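Local coordinates for protein group 3 allergen SMIPP-S Yv6023A04 (Sarcoptes scabiei type hominis, PDB 3H7O) that has the trypsin-like fold of the S1 serine peptidases but is an inactivated paralogue, and so probably does not cleave proteins as its relatives do, at residues Glu51-Gln56 with Ala91-Ser96; Val15-Tyr20 with Trp36-Ala41; His43-Gln48 with Ser74-Ser79. The protein carries 3 engineered substitutions. All coordinates share one frame; numbering follows the deposited sequence.

Contact 1. Residues Glu51-Gln56 with Ala91-Ser96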
# COMPACT_ATOMS: atom_id res chain seq x y z
N GLU A 51 -7.34 -1.45 17.79
CA GLU A 51 -8.68 -2.03 17.94
C GLU A 51 -9.75 -1.31 17.10
O GLU A 51 -10.88 -1.79 17.00
CB GLU A 51 -9.08 -2.07 19.42
CG GLU A 51 -8.28 -3.06 20.28
CD GLU A 51 -6.83 -2.63 20.55
OE1 GLU A 51 -6.54 -1.41 20.54
OE2 GLU A 51 -5.99 -3.52 20.78
N THR A 52 -9.40 -0.17 16.52
CA THR A 52 -10.32 0.57 15.65
C THR A 52 -10.14 0.20 14.17
O THR A 52 -11.00 0.50 13.35
CB THR A 52 -10.18 2.10 15.80
OG1 THR A 52 -8.92 2.54 15.26
CG2 THR A 52 -10.30 2.52 17.24
N ILE A 53 -9.03 -0.45 13.85
CA ILE A 53 -8.66 -0.72 12.46
C ILE A 53 -9.36 -1.95 11.90
O ILE A 53 -9.52 -2.95 12.60
CB ILE A 53 -7.12 -0.84 12.30
CG1 ILE A 53 -6.42 0.38 12.91
CG2 ILE A 53 -6.72 -1.03 10.82
CD1 ILE A 53 -4.90 0.24 13.09
N VAL A 54 -9.80 -1.87 10.64
CA VAL A 54 -10.44 -3.00 9.95
C VAL A 54 -9.72 -3.29 8.63
O VAL A 54 -9.40 -2.38 7.86
CB VAL A 54 -11.96 -2.75 9.68
CG1 VAL A 54 -12.60 -3.93 8.98
CG2 VAL A 54 -12.70 -2.46 10.98
N ILE A 55 -9.47 -4.58 8.39
CA ILE A 55 -8.90 -5.03 7.12
C ILE A 55 -10.01 -5.60 6.25
O ILE A 55 -10.63 -6.60 6.61
CB ILE A 55 -7.81 -6.13 7.32
CG1 ILE A 55 -6.70 -5.67 8.28
CG2 ILE A 55 -7.25 -6.61 5.96
CD1 ILE A 55 -5.94 -4.44 7.83
N GLN A 56 -10.24 -4.96 5.10
CA GLN A 56 -11.19 -5.46 4.12
C GLN A 56 -10.42 -6.16 3.00
O GLN A 56 -9.50 -5.58 2.41
CB GLN A 56 -12.07 -4.33 3.56
CG GLN A 56 -13.16 -4.81 2.59
CD GLN A 56 -14.19 -3.74 2.24
OE1 GLN A 56 -14.10 -2.59 2.69
NE2 GLN A 56 -15.19 -4.12 1.45
N ALA A 91 4.32 0.19 7.64
CA ALA A 91 3.81 -0.35 8.90
C ALA A 91 3.28 -1.76 8.71
O ALA A 91 2.76 -2.10 7.65
CB ALA A 91 2.72 0.55 9.47
N ILE A 92 3.42 -2.57 9.75
CA ILE A 92 2.84 -3.91 9.76
C ILE A 92 1.70 -3.96 10.76
O ILE A 92 1.85 -3.56 11.92
CB ILE A 92 3.90 -4.99 10.08
CG1 ILE A 92 4.98 -5.00 8.99
CG2 ILE A 92 3.25 -6.37 10.18
CD1 ILE A 92 6.23 -5.78 9.34
N LEU A 93 0.54 -4.42 10.30
CA LEU A 93 -0.61 -4.61 11.17
C LEU A 93 -0.69 -6.07 11.58
O LEU A 93 -0.68 -6.96 10.73
CB LEU A 93 -1.90 -4.18 10.46
CG LEU A 93 -1.94 -2.77 9.85
CD1 LEU A 93 -3.27 -2.52 9.16
CD2 LEU A 93 -1.66 -1.69 10.88
N GLU A 94 -0.75 -6.32 12.89
CA GLU A 94 -0.90 -7.68 13.41
C GLU A 94 -2.35 -7.98 13.75
O GLU A 94 -3.07 -7.14 14.29
CB GLU A 94 -0.02 -7.89 14.65
CG GLU A 94 -0.12 -9.29 15.25
CD GLU A 94 0.81 -9.50 16.42
OE1 GLU A 94 1.51 -8.55 16.82
OE2 GLU A 94 0.84 -10.63 16.95
N LEU A 95 -2.78 -9.21 13.44
CA LEU A 95 -4.13 -9.66 13.72
C LEU A 95 -4.18 -10.68 14.86
O LEU A 95 -3.30 -11.53 14.98
CB LEU A 95 -4.75 -10.26 12.45
CG LEU A 95 -4.92 -9.28 11.31
CD1 LEU A 95 -4.91 -10.01 9.98
CD2 LEU A 95 -6.20 -8.45 11.49
N SER A 96 -5.21 -10.57 15.70
CA SER A 96 -5.44 -11.55 16.76
C SER A 96 -6.32 -12.70 16.26
O SER A 96 -6.24 -13.82 16.78
CB SER A 96 -6.07 -10.89 17.99
OG SER A 96 -7.35 -10.37 17.69
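Ile55 and Leu93 make the tight part of this contact: Ile55 CD1 lies 3.5 Å from Leu93 CD1. The same Leu93 methyl also meets a second isoleucine, Ile53, whose CG2 is 4.1 Å from Leu93 CD1, so one branch of the leucine serves two partners. Leu93 is fully extended beyond CB, with CD1 anti to CA (chi2 179°), which pushes this methyl toward the isoleucines. Ile55 is bent instead (chi2 -61°), and its CD1 comes to the leucine obliquely. All three residues are buried, and their side chains start out toward the facing segment. The backbones stay well separated, with the CA atoms of Ile53 and Leu93 9.0 Å apart. That spacing fits the fold: in the six-stranded antiparallel barrel at the N-terminal end of a trypsin-like chain, strand 54-57 and strand 91-95 both pair with strand 68-78, and their inward side chains meet inside the curved wall. Val17 of strand 14-19 touches Ile53, Ile55 and Leu93 and continues the apolar filling. Packing slackens toward Leu95, where Ile55 CG1 and Leu95 CD2 are 4.3 Å apart. At the outer end the side chains of Glu51 and Ser96, both solvent-exposed, do not meet the facing segment. Thr52, partly exposed, turns its OG1 to a hydrogen bond with Lys49 O.

Contact 2. Residues Val15-Tyr20 with Trp36-Ala41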
# COMPACT_ATOMS: atom_id res chain seq x y z
N VAL A 15 -5.48 -5.43 -0.11
CA VAL A 15 -6.53 -5.20 0.88
C VAL A 15 -6.78 -3.70 1.02
O VAL A 15 -5.98 -2.88 0.56
CB VAL A 15 -6.20 -5.81 2.28
CG1 VAL A 15 -5.90 -7.30 2.18
CG2 VAL A 15 -5.06 -5.08 2.97
N ALA A 16 -7.91 -3.36 1.64
CA ALA A 16 -8.16 -2.01 2.11
C ALA A 16 -7.99 -1.97 3.63
O ALA A 16 -8.51 -2.84 4.34
CB ALA A 16 -9.57 -1.56 1.73
N VAL A 17 -7.24 -0.98 4.10
CA VAL A 17 -7.09 -0.72 5.53
C VAL A 17 -8.02 0.43 5.92
O VAL A 17 -7.83 1.57 5.47
CB VAL A 17 -5.62 -0.40 5.90
CG1 VAL A 17 -5.49 -0.08 7.39
CG2 VAL A 17 -4.69 -1.57 5.51
N ARG A 18 -9.02 0.12 6.73
CA ARG A 18 -10.01 1.11 7.16
C ARG A 18 -9.66 1.67 8.53
O ARG A 18 -9.44 0.91 9.49
CB ARG A 18 -11.41 0.49 7.22
CG ARG A 18 -11.88 -0.15 5.92
CD ARG A 18 -13.33 -0.60 6.05
NE ARG A 18 -13.99 -0.67 4.75
CZ ARG A 18 -14.49 0.37 4.09
NH1 ARG A 18 -14.41 1.60 4.60
NH2 ARG A 18 -15.07 0.19 2.91
N THR A 19 -9.62 2.99 8.63
CA THR A 19 -9.38 3.68 9.90
C THR A 19 -10.46 4.73 10.13
O THR A 19 -11.20 5.07 9.21
CB THR A 19 -7.99 4.35 9.93
OG1 THR A 19 -7.85 5.21 8.79
CG2 THR A 19 -6.88 3.30 9.92
N TYR A 20 -10.54 5.26 11.35
CA TYR A 20 -11.60 6.21 11.72
C TYR A 20 -11.08 7.46 12.42
O TYR A 20 -11.52 7.77 13.53
CB TYR A 20 -12.68 5.52 12.57
CG TYR A 20 -13.29 4.30 11.91
CD1 TYR A 20 -14.44 4.40 11.13
CD2 TYR A 20 -12.71 3.04 12.06
CE1 TYR A 20 -15.00 3.29 10.52
CE2 TYR A 20 -13.25 1.92 11.45
CZ TYR A 20 -14.40 2.05 10.68
OH TYR A 20 -14.93 0.94 10.08
N TRP A 36 -1.72 -13.57 9.33
CA TRP A 36 -1.55 -12.82 10.56
C TRP A 36 -1.12 -11.36 10.38
O TRP A 36 -1.31 -10.55 11.29
CB TRP A 36 -0.55 -13.52 11.48
CG TRP A 36 -0.98 -14.86 11.99
CD1 TRP A 36 -0.40 -16.07 11.72
CD2 TRP A 36 -2.09 -15.14 12.87
NE1 TRP A 36 -1.07 -17.08 12.37
CE2 TRP A 36 -2.11 -16.53 13.08
CE3 TRP A 36 -3.06 -14.34 13.49
CZ2 TRP A 36 -3.07 -17.15 13.89
CZ3 TRP A 36 -4.01 -14.95 14.30
CH2 TRP A 36 -4.01 -16.35 14.49
N PHE A 37 -0.53 -11.03 9.24
CA PHE A 37 0.09 -9.71 9.05
C PHE A 37 -0.25 -9.03 7.73
O PHE A 37 -0.28 -9.66 6.67
CB PHE A 37 1.62 -9.80 9.19
CG PHE A 37 2.09 -10.28 10.55
CD1 PHE A 37 2.16 -9.40 11.62
CD2 PHE A 37 2.47 -11.60 10.73
CE1 PHE A 37 2.60 -9.84 12.87
CE2 PHE A 37 2.91 -12.05 11.98
CZ PHE A 37 2.97 -11.17 13.05
N VAL A 38 -0.49 -7.72 7.81
CA VAL A 38 -0.71 -6.89 6.63
C VAL A 38 0.29 -5.73 6.60
O VAL A 38 0.52 -5.07 7.62
CB VAL A 38 -2.16 -6.34 6.57
CG1 VAL A 38 -2.29 -5.20 5.55
CG2 VAL A 38 -3.14 -7.46 6.23
N LEU A 39 0.87 -5.48 5.42
CA LEU A 39 1.81 -4.38 5.22
C LEU A 39 1.09 -3.18 4.61
O LEU A 39 0.40 -3.30 3.60
CB LEU A 39 2.96 -4.83 4.30
CG LEU A 39 4.20 -3.92 4.18
CD1 LEU A 39 4.99 -3.91 5.48
CD2 LEU A 39 5.08 -4.38 3.04
N THR A 40 1.27 -2.01 5.23
CA THR A 40 0.62 -0.79 4.76
C THR A 40 1.55 0.43 4.91
O THR A 40 2.74 0.28 5.23
CB THR A 40 -0.76 -0.57 5.47
OG1 THR A 40 -1.48 0.50 4.83
CG2 THR A 40 -0.60 -0.27 6.96
N ALA A 41 1.01 1.62 4.67
CA ALA A 41 1.76 2.85 4.89
C ALA A 41 1.60 3.28 6.35
O ALA A 41 0.51 3.17 6.92
CB ALA A 41 1.27 3.94 3.95
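Val15 and Val38 meet because their first torsions aim one methyl of each at the other. In Val15, CG2 sits between the backbone N and the carbonyl carbon; in Val38, CG1 is anti to the backbone N (chi1 166°). The two side chains therefore reach toward each other tip to tip, with Val15 CG2 3.8 Å from Val38 CG1. Val17 repeats the Val38 torsion, CG1 anti to N, which leaves CG2 beside N and anti to the carbonyl carbon. From there Val17 CG2 slants across Thr40, 3.9 Å from Thr40 OG1 and 4.1 Å from Thr40 CB. It also keeps a looser contact with the other valine, at 4.4 Å between Val17 CG2 and Val38 CG1.

The strand axes explain why side chains alone make the contact. Strands 15-19 and 37-40 come no closer than 8.9 Å and run almost perpendicular, with 82° between their N-to-C directions. In the six-stranded antiparallel barrel of the trypsin-like fold these are the two flanking partners of strand 26-32: Val15 and Val17 share backbone hydrogen bonds with Gly30 and Cys28, and the strong curl of the sheet turns the flanking strands so that their inward residues face one another. The nearest CA atoms, those of Val17 and Thr40, are 7.7 Å apart, room enough for a layer of branched side chains.

Thr40 brings the polar atom into this buried layer. Its OG1 is hydrogen-bonded to Gly29 O of the intervening strand, which satisfies the hydroxyl. The approach of the Val17 methyl to it is van der Waals packing. Val15 also touches Ile32 and Tyr57.

Contact 3. Residues His43-Gln48 with Ser74-Ser79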
# COMPACT_ATOMS: atom_id res chain seq x y z
N HIS A 43 1.68 6.34 7.71
CA HIS A 43 0.95 7.58 8.01
C HIS A 43 -0.56 7.38 8.21
O HIS A 43 -1.20 8.18 8.89
CB HIS A 43 1.29 8.73 7.04
CG HIS A 43 0.70 8.58 5.67
ND1 HIS A 43 -0.61 8.88 5.38
CD2 HIS A 43 1.27 8.23 4.49
CE1 HIS A 43 -0.84 8.69 4.10
NE2 HIS A 43 0.29 8.30 3.53
N CYS A 44 -1.09 6.30 7.65
CA CYS A 44 -2.50 5.93 7.80
C CYS A 44 -2.83 5.39 9.20
O CYS A 44 -3.96 5.54 9.67
CB CYS A 44 -2.89 4.88 6.76
SG CYS A 44 -2.56 5.32 5.02
N VAL A 45 -1.85 4.77 9.86
CA VAL A 45 -2.12 3.97 11.06
C VAL A 45 -1.29 4.30 12.31
O VAL A 45 -1.63 3.87 13.41
CB VAL A 45 -2.01 2.44 10.76
CG1 VAL A 45 -3.02 2.01 9.71
CG2 VAL A 45 -0.58 2.05 10.34
N PHE A 46 -0.22 5.08 12.14
CA PHE A 46 0.76 5.29 13.23
C PHE A 46 0.15 5.82 14.53
O PHE A 46 0.64 5.50 15.61
CB PHE A 46 1.93 6.17 12.77
CG PHE A 46 1.63 7.64 12.78
CD1 PHE A 46 2.12 8.45 13.79
CD2 PHE A 46 0.86 8.22 11.76
CE1 PHE A 46 1.85 9.82 13.81
CE2 PHE A 46 0.59 9.58 11.77
CZ PHE A 46 1.08 10.38 12.79
N ASP A 47 -0.91 6.62 14.41
CA ASP A 47 -1.55 7.25 15.56
C ASP A 47 -2.97 6.74 15.80
O ASP A 47 -3.76 7.38 16.51
CB ASP A 47 -1.57 8.78 15.38
CG ASP A 47 -2.29 9.21 14.10
OD1 ASP A 47 -2.70 8.34 13.30
OD2 ASP A 47 -2.43 10.43 13.88
N GLN A 48 -3.30 5.59 15.22
CA GLN A 48 -4.64 5.01 15.34
C GLN A 48 -4.62 3.81 16.27
O GLN A 48 -3.77 2.93 16.13
CB GLN A 48 -5.17 4.61 13.96
CG GLN A 48 -5.28 5.77 12.96
CD GLN A 48 -6.14 6.90 13.48
OE1 GLN A 48 -7.29 6.69 13.86
NE2 GLN A 48 -5.58 8.10 13.50
N SER A 74 -4.56 -6.11 16.39
CA SER A 74 -4.10 -6.07 17.78
C SER A 74 -2.88 -5.18 18.01
O SER A 74 -2.67 -4.68 19.12
CB SER A 74 -3.80 -7.49 18.27
OG SER A 74 -2.84 -8.12 17.44
N HIS A 75 -2.06 -4.99 16.98
CA HIS A 75 -0.83 -4.20 17.11
C HIS A 75 -0.42 -3.55 15.78
O HIS A 75 -0.69 -4.10 14.71
CB HIS A 75 0.32 -5.06 17.64
CG HIS A 75 1.47 -4.27 18.19
ND1 HIS A 75 1.50 -3.79 19.48
CD2 HIS A 75 2.63 -3.88 17.62
CE1 HIS A 75 2.63 -3.14 19.68
NE2 HIS A 75 3.34 -3.17 18.57
N VAL A 76 0.22 -2.39 15.89
CA VAL A 76 0.79 -1.68 14.75
C VAL A 76 2.30 -1.60 14.96
O VAL A 76 2.76 -1.04 15.96
CB VAL A 76 0.19 -0.25 14.62
CG1 VAL A 76 0.86 0.52 13.48
CG2 VAL A 76 -1.32 -0.31 14.40
N TYR A 77 3.06 -2.17 14.03
CA TYR A 77 4.53 -2.13 14.10
C TYR A 77 5.08 -1.07 13.17
O TYR A 77 4.79 -1.08 11.97
CB TYR A 77 5.14 -3.49 13.74
CG TYR A 77 4.85 -4.59 14.73
CD1 TYR A 77 5.65 -4.76 15.87
CD2 TYR A 77 3.79 -5.47 14.54
CE1 TYR A 77 5.39 -5.78 16.79
CE2 TYR A 77 3.52 -6.49 15.45
CZ TYR A 77 4.32 -6.64 16.57
OH TYR A 77 4.05 -7.65 17.46
N LEU A 78 5.88 -0.17 13.72
CA LEU A 78 6.52 0.90 12.96
C LEU A 78 8.04 0.74 12.97
O LEU A 78 8.60 0.09 13.86
CB LEU A 78 6.13 2.28 13.53
CG LEU A 78 4.64 2.62 13.68
CD1 LEU A 78 4.45 3.88 14.52
CD2 LEU A 78 3.94 2.75 12.33
N SER A 79 8.70 1.32 11.97
CA SER A 79 10.16 1.29 11.89
C SER A 79 10.72 2.71 11.78
O SER A 79 11.05 3.17 10.69
CB SER A 79 10.63 0.43 10.71
OG SER A 79 12.04 0.36 10.65
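Val45 and Phe46 lie against Val76 and Leu78, joining the end of a short, weakly bonded helix, and the turn that follows from Val45, to the C-terminal part of strand 68-78 in the N-terminal barrel of the trypsin-like fold. Along the segment, His43 and Cys44 come first and belong to the Thr-Ala-Ala-His-Cys signature, which in active relatives carries the catalytic histidine. His43 N is hydrogen-bonded to Asp89 OD1, a backbone bond of the kind also made in active relatives, and Cys44 is disulfide-bonded to Cys28.

Val45 is the buried residue of the contact. Its CG2, held between the backbone N and the carbonyl carbon, approaches Val76 at an angle, with Val45 CG2 3.8 Å from Val76 CG1. Val45 also leans on Val17 and Thr19, so it reaches the barrel interior as well as the strand.

At Phe46 the touching atom is CB. With CG swung between N and the carbonyl carbon (chi1 81°), the ring leads away from the strand, where it meets the ring of Tyr81, and CB is left against both methyls of the leucine: Leu78 CD1 is 3.8 Å and Leu78 CD2 4.0 Å from Phe46 CB.

A type I turn from Val45 to Gln48 then reverses the chain, marked by Gln48 N to Val45 O at 3.0 Å, and sets Gln48 O 4.4 Å from Val76 CG2. Asp47 and Gln48 are tied by a side-chain bond: Gln48 NE2 donates to Asp47 OD1 over 2.9 Å at 158°, arriving 66° above the carboxylate plane.

How the contacts relate
Contacts 1 and 2 are core and buried, their centres 6 Å apart; contact 3 is a surface contact in which Val45 is the one buried residue. All three belong to the same barrel. Strands 14-19 and 54-57 are neighbours, bonded through Val54 O and Arg18 N, and strands 37-40 and 91-95 are joined through Leu93 N and Val38 O, so contacts 1 and 2 link the same two pairs of strands. Contact 3 adds helix 42-45 and its turn against strand 68-78, paired with 91-95. Contact 1 is purely aliphatic, contact 2 admits one satisfied hydroxyl, and contact 3 is apolar across the interface, its polar bonds lying within 43-48. Val45 CG2 reaches both Ala91 CB and Thr40 CG2.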